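Local coordinates for elicitor protein Hrip2 (Magnaporthe oryzae, PDB 5FID), which is a fungal protein elicitor that probably triggers defence responses in host plants, by a mechanism that remains to be defined, at residues S81-N86 and S115-K120. The protein carries 1 engineered substitution. Residues are numbered along the deposited sequence; the frame is centred on the assembly and turned at random.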
loop_
_atom_site.group_PDB
_atom_site.type_symbol
_atom_site.label_atom_id
_atom_site.label_comp_id
_atom_site.label_asym_id
_atom_site.label_seq_id
_atom_site.Cartn_x
_atom_site.Cartn_y
_atom_site.Cartn_z
ATOM N N SER A 81 -0.179 -6.773 -10.514
ATOM C CA SER A 81 -1.582 -6.898 -10.919
ATOM C C SER A 81 -1.828 -7.887 -12.043
ATOM O O SER A 81 -1.111 -7.894 -13.043
ATOM C CB SER A 81 -2.127 -5.534 -11.333
ATOM O OG SER A 81 -3.471 -5.632 -11.775
ATOM N N SER A 82 -2.854 -8.721 -11.877
ATOM C CA SER A 82 -3.322 -9.577 -12.968
ATOM C C SER A 82 -4.656 -9.083 -13.533
ATOM O O SER A 82 -5.389 -9.857 -14.157
ATOM C CB SER A 82 -3.470 -11.028 -12.503
ATOM O OG SER A 82 -4.455 -11.146 -11.484
ATOM N N GLU A 83 -4.960 -7.798 -13.335
ATOM C CA GLU A 83 -6.238 -7.221 -13.772
ATOM C C GLU A 83 -6.438 -7.224 -15.278
ATOM O O GLU A 83 -7.574 -7.179 -15.754
ATOM C CB GLU A 83 -6.382 -5.777 -13.277
ATOM C CG GLU A 83 -6.631 -5.620 -11.798
ATOM C CD GLU A 83 -6.435 -4.188 -11.359
ATOM O OE1 GLU A 83 -5.287 -3.682 -11.467
ATOM O OE2 GLU A 83 -7.424 -3.561 -10.918
ATOM N N TRP A 84 -5.341 -7.254 -16.029
ATOM C CA TRP A 84 -5.430 -7.280 -17.490
ATOM C C TRP A 84 -5.002 -8.620 -18.070
ATOM O O TRP A 84 -4.953 -8.781 -19.294
ATOM C CB TRP A 84 -4.565 -6.174 -18.109
ATOM C CG TRP A 84 -4.831 -4.799 -17.538
ATOM C CD1 TRP A 84 -5.951 -4.385 -16.882
ATOM C CD2 TRP A 84 -3.945 -3.669 -17.577
ATOM N NE1 TRP A 84 -5.824 -3.063 -16.511
ATOM C CE2 TRP A 84 -4.600 -2.601 -16.923
ATOM C CE3 TRP A 84 -2.661 -3.461 -18.087
ATOM C CZ2 TRP A 84 -4.017 -1.334 -16.780
ATOM C CZ3 TRP A 84 -2.084 -2.201 -17.952
ATOM C CH2 TRP A 84 -2.760 -1.156 -17.296
ATOM N N GLY A 85 -4.682 -9.569 -17.193
ATOM C CA GLY A 85 -4.207 -10.879 -17.607
ATOM C C GLY A 85 -3.027 -11.341 -16.759
ATOM O O GLY A 85 -2.538 -10.598 -15.923
ATOM N N ASN A 86 -2.583 -12.578 -16.959
ATOM C CA ASN A 86 -1.372 -13.083 -16.321
ATOM C C ASN A 86 -0.867 -14.326 -17.025
ATOM O O ASN A 86 -1.347 -15.430 -16.759
ATOM C CB ASN A 86 -1.577 -13.409 -14.839
ATOM C CG ASN A 86 -0.281 -13.864 -14.171
ATOM O OD1 ASN A 86 0.806 -13.772 -14.766
ATOM N ND2 ASN A 86 -0.381 -14.350 -12.942
ATOM N N SER A 115 -3.009 -8.419 -7.325
ATOM C CA SER A 115 -4.025 -7.380 -7.278
ATOM C C SER A 115 -5.075 -7.720 -8.322
ATOM O O SER A 115 -4.750 -8.069 -9.464
ATOM C CB SER A 115 -3.422 -6.013 -7.573
ATOM O OG SER A 115 -4.358 -4.987 -7.266
ATOM N N ARG A 116 -6.337 -7.621 -7.922
ATOM C CA ARG A 116 -7.458 -8.057 -8.749
ATOM C C ARG A 116 -8.494 -6.946 -8.840
ATOM O O ARG A 116 -8.523 -6.067 -7.983
ATOM C CB ARG A 116 -8.092 -9.308 -8.117
ATOM C CG ARG A 116 -7.113 -10.442 -7.858
ATOM C CD ARG A 116 -6.710 -11.172 -9.149
ATOM N NE ARG A 116 -7.913 -11.583 -9.860
ATOM C CZ ARG A 116 -8.205 -11.271 -11.119
ATOM N NH1 ARG A 116 -7.354 -10.566 -11.866
ATOM N NH2 ARG A 116 -9.361 -11.679 -11.627
ATOM N N PRO A 117 -9.364 -6.996 -9.863
ATOM C CA PRO A 117 -10.359 -5.934 -10.034
ATOM C C PRO A 117 -11.192 -5.748 -8.776
ATOM O O PRO A 117 -11.472 -4.607 -8.390
ATOM C CB PRO A 117 -11.251 -6.467 -11.157
ATOM C CG PRO A 117 -10.421 -7.441 -11.878
ATOM C CD PRO A 117 -9.478 -8.039 -10.900
ATOM N N ASP A 118 -11.559 -6.858 -8.144
ATOM C CA ASP A 118 -12.445 -6.829 -6.985
ATOM C C ASP A 118 -11.711 -6.967 -5.652
ATOM O O ASP A 118 -12.328 -6.971 -4.581
ATOM C CB ASP A 118 -13.533 -7.900 -7.112
ATOM C CG ASP A 118 -12.984 -9.275 -7.493
ATOM O OD1 ASP A 118 -11.836 -9.384 -7.990
ATOM O OD2 ASP A 118 -13.742 -10.261 -7.308
HETATM N N MSE A 119 -10.391 -7.089 -5.714
HETATM C CA MSE A 119 -9.579 -7.013 -4.507
HETATM C C MSE A 119 -8.215 -6.442 -4.844
HETATM O O MSE A 119 -7.307 -7.177 -5.234
HETATM C CB MSE A 119 -9.447 -8.379 -3.829
HETATM C CG MSE A 119 -8.604 -8.350 -2.557
HETATM SE SE MSE A 119 -9.212 -6.993 -1.256
HETATM C CE MSE A 119 -11.090 -7.541 -1.111
ATOM N N LYS A 120 -8.081 -5.127 -4.683
ATOM C CA LYS A 120 -6.835 -4.436 -4.998
ATOM C C LYS A 120 -5.772 -4.705 -3.945
ATOM O O LYS A 120 -6.054 -4.753 -2.745
ATOM C CB LYS A 120 -7.077 -2.929 -5.140
ATOM C CG LYS A 120 -8.007 -2.576 -6.290
ATOM C CD LYS A 120 -7.327 -2.821 -7.639
ATOM C CE LYS A 120 -6.760 -1.529 -8.196
ATOM N NZ LYS A 120 -5.964 -1.736 -9.447
#
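Glu83 runs past the Arg116-Pro117 peptide, at the start of the type I turn Arg116 to Met119, to a salt bridge with Lys120, the two side chains crossing at about a right angle. Lys120 NZ lies 2.8 Å from Glu83 OE2, on the syn side and 24° out of the carboxylate plane. On the way, Glu83 CG packs 3.6 Å from Pro117 N and 3.8 Å from Pro117 CD, which sits over one face of the Arg116 guanidinium, offset toward its rim. The Arg116 chain, bent at chi2 and chi3, folds back so that NH1 donates to Ser82 OG at 3.0 Å, with the hydroxyl tilted from the guanidinium plane. A single beta bridge, Ser81 with Ser115, ends strand 75-81, neighbour of edge strand 123-126 in the antiparallel sheet, and joins the loops that follow 75-81 and lead into 123-126; Ser82 N donates to Ser115 O (3.1 Å). Ser81 also opens an ST turn: with OG anti to its own N (chi1 178°), it accepts from Glu83 N and donates a hydrogen bond to Glu83 OE1 at 2.7 Å, on the anti side. Ser81 thus holds OE1, to which Lys120 adds a weak bond. Farther out, Glu79 salt-bridges Lys120 and accepts from Ser115 OG, while Tyr75 OH of the second subunit hydrogen-bonds Lys120 NZ, a cation that probably offsets both acids.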